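PDB 3LJS: fructokinase from Xylella fastidiosa Temecula1, which probably transfers a phosphoryl group from ATP to fructose as a carbohydrate kinase of the PfkB family. Local coordinates for residues T149-G152 against M153-Q157. Sequence-based numbering, arbitrary orientation.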
ATOM      1  N   THR B 149      22.737  -4.451   7.118  1.00 17.58           N
ATOM      2  CA  THR B 149      23.209  -3.081   7.288  1.00 17.88           C
ATOM      3  C   THR B 149      24.536  -3.078   8.066  1.00 19.16           C
ATOM      4  O   THR B 149      25.482  -2.386   7.685  1.00 20.29           O
ATOM      5  CB  THR B 149      22.158  -2.201   8.034  1.00 19.45           C
ATOM      6  OG1 THR B 149      20.900  -2.262   7.344  1.00 19.33           O
ATOM      7  CG2 THR B 149      22.609  -0.738   8.082  1.00 17.30           C
ATOM      8  N   PHE B 150      24.621  -3.865   9.136  1.00 18.47           N
ATOM      9  CA  PHE B 150      25.850  -3.913   9.919  1.00 18.99           C
ATOM     10  C   PHE B 150      27.008  -4.424   9.064  1.00 19.76           C
ATOM     11  O   PHE B 150      28.107  -3.873   9.111  1.00 20.50           O
ATOM     12  CB  PHE B 150      25.687  -4.807  11.153  1.00 19.60           C
ATOM     13  CG  PHE B 150      24.577  -4.379  12.081  1.00 19.71           C
ATOM     14  CD1 PHE B 150      24.352  -3.032  12.355  1.00 18.89           C
ATOM     15  CD2 PHE B 150      23.783  -5.332  12.717  1.00 21.15           C
ATOM     16  CE1 PHE B 150      23.352  -2.635  13.252  1.00 18.20           C
ATOM     17  CE2 PHE B 150      22.780  -4.948  13.617  1.00 20.69           C
ATOM     18  CZ  PHE B 150      22.566  -3.599  13.884  1.00 19.31           C
ATOM     19  N   GLU B 151      26.755  -5.469   8.275  1.00 19.99           N
ATOM     20  CA  GLU B 151      27.781  -6.044   7.412  1.00 19.82           C
ATOM     21  C   GLU B 151      28.245  -5.015   6.389  1.00 20.48           C
ATOM     22  O   GLU B 151      29.431  -4.937   6.066  1.00 18.94           O
ATOM     23  CB  GLU B 151      27.242  -7.293   6.703  1.00 21.00           C
ATOM     24  CG  GLU B 151      28.247  -8.022   5.813  1.00 20.47           C
ATOM     25  CD  GLU B 151      29.538  -8.426   6.539  1.00 26.08           C
ATOM     26  OE1 GLU B 151      29.514  -8.611   7.776  1.00 24.81           O
ATOM     27  OE2 GLU B 151      30.580  -8.575   5.862  1.00 24.10           O
ATOM     28  N   GLY B 152      27.302  -4.229   5.877  1.00 19.99           N
ATOM     29  CA  GLY B 152      27.662  -3.197   4.924  1.00 18.65           C
ATOM     30  C   GLY B 152      28.569  -2.166   5.580  1.00 19.28           C
ATOM     31  O   GLY B 152      29.542  -1.705   4.977  1.00 18.69           O
HETATM   32  N   MSE B 153      28.253  -1.797   6.819  1.00 18.07           N
HETATM   33  CA  MSE B 153      29.061  -0.823   7.543  1.00 20.06           C
HETATM   34  C   MSE B 153      30.452  -1.384   7.833  1.00 19.75           C
HETATM   35  O   MSE B 153      31.446  -0.660   7.744  1.00 18.90           O
HETATM   36  CB  MSE B 153      28.377  -0.429   8.856  1.00 23.44           C
HETATM   37  CG  MSE B 153      27.038   0.280   8.686  1.00 26.38           C
HETATM   38 SE   MSE B 153      26.141   0.594  10.395  1.00 39.76          SE
HETATM   39  CE  MSE B 153      26.703   2.409  10.728  1.00 35.24           C
ATOM     40  N   ARG B 154      30.529  -2.671   8.178  1.00 18.77           N
ATOM     41  CA  ARG B 154      31.819  -3.296   8.465  1.00 20.59           C
ATOM     42  C   ARG B 154      32.651  -3.442   7.193  1.00 19.62           C
ATOM     43  O   ARG B 154      33.873  -3.267   7.205  1.00 19.98           O
ATOM     44  CB  ARG B 154      31.624  -4.674   9.119  1.00 19.71           C
ATOM     45  CG  ARG B 154      31.086  -4.612  10.548  1.00 21.29           C
ATOM     46  CD  ARG B 154      31.005  -6.000  11.193  1.00 23.99           C
ATOM     47  NE  ARG B 154      30.089  -6.889  10.482  1.00 23.63           N
ATOM     48  CZ  ARG B 154      28.946  -7.347  10.983  1.00 26.40           C
ATOM     49  NH1 ARG B 154      28.570  -7.005  12.210  1.00 25.38           N
ATOM     50  NH2 ARG B 154      28.174  -8.147  10.254  1.00 24.61           N
ATOM     51  N   ARG B 155      31.982  -3.767   6.094  1.00 19.38           N
ATOM     52  CA  ARG B 155      32.653  -3.934   4.813  1.00 20.81           C
ATOM     53  C   ARG B 155      33.173  -2.568   4.339  1.00 19.99           C
ATOM     54  O   ARG B 155      34.293  -2.447   3.842  1.00 18.54           O
ATOM     55  CB  ARG B 155      31.666  -4.531   3.799  1.00 24.77           C
ATOM     56  CG  ARG B 155      32.300  -5.099   2.545  1.00 33.18           C
ATOM     57  CD  ARG B 155      31.323  -6.012   1.800  1.00 37.85           C
ATOM     58  NE  ARG B 155      30.963  -7.195   2.584  1.00 41.79           N
ATOM     59  CZ  ARG B 155      30.231  -8.211   2.123  1.00 43.11           C
ATOM     60  NH1 ARG B 155      29.773  -8.194   0.876  1.00 39.50           N
ATOM     61  NH2 ARG B 155      29.966  -9.249   2.908  1.00 42.38           N
ATOM     62  N   ALA B 156      32.354  -1.538   4.511  1.00 18.66           N
ATOM     63  CA  ALA B 156      32.735  -0.191   4.108  1.00 18.93           C
ATOM     64  C   ALA B 156      34.003   0.243   4.840  1.00 17.58           C
ATOM     65  O   ALA B 156      34.950   0.726   4.225  1.00 19.98           O
ATOM     66  CB  ALA B 156      31.594   0.785   4.407  1.00 18.11           C
ATOM     67  N   GLN B 157      34.015   0.067   6.155  1.00 18.34           N
ATOM     68  CA  GLN B 157      35.160   0.456   6.968  1.00 20.01           C
ATOM     69  C   GLN B 157      36.424  -0.255   6.497  1.00 21.11           C
ATOM     70  O   GLN B 157      37.463   0.375   6.291  1.00 20.65           O
ATOM     71  CB  GLN B 157      34.884   0.133   8.442  1.00 22.32           C
ATOM     72  CG  GLN B 157      35.970   0.581   9.422  1.00 24.67           C
ATOM     73  CD  GLN B 157      37.184  -0.332   9.414  1.00 27.61           C
ATOM     74  OE1 GLN B 157      37.050  -1.555   9.388  1.00 25.21           O
ATOM     75  NE2 GLN B 157      38.374   0.260   9.454  1.00 27.82           N
TER
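The guanidinium of R154 lies with one face against the backbone joining F150 to E151: the carbonyl carbon of F150 sits over its centre, and E151 N lies 3.5 Å above the plane, nearer the rim. At its edge stands the E151 carboxylate, turned 53° from it. R154 NE and NH2 both hold E151 OE1, which lies in the guanidinium plane; R154 NH2 meets the anti lone pair of E151 OE1 at 2.9 Å, while R154 NE comes to the same oxygen at 3.3 Å from above the carboxylate plane. The bend in R154 at chi3 (-62°) folds its head back over the preceding turn. R155 NH2 donates to E151 OE2 (3.1 Å) on its anti side, the two planes 73° apart. Four backbone bonds of helix 143-158, M153 N to T149 O through A156 N to G152 O, each carry an N-H back four residues. On the buried side, the selenium of selenomethionine M153 lies at the edge of the F150 ring, and M153 and A156 pack on strands 130-136 and 162-166 of the beta-alpha-beta unit. Acids and arginines three or four residues apart can thus link along a helix: two arginines probably favour ionised E151, while R154, bridged also to E147, shares its charge between two acids.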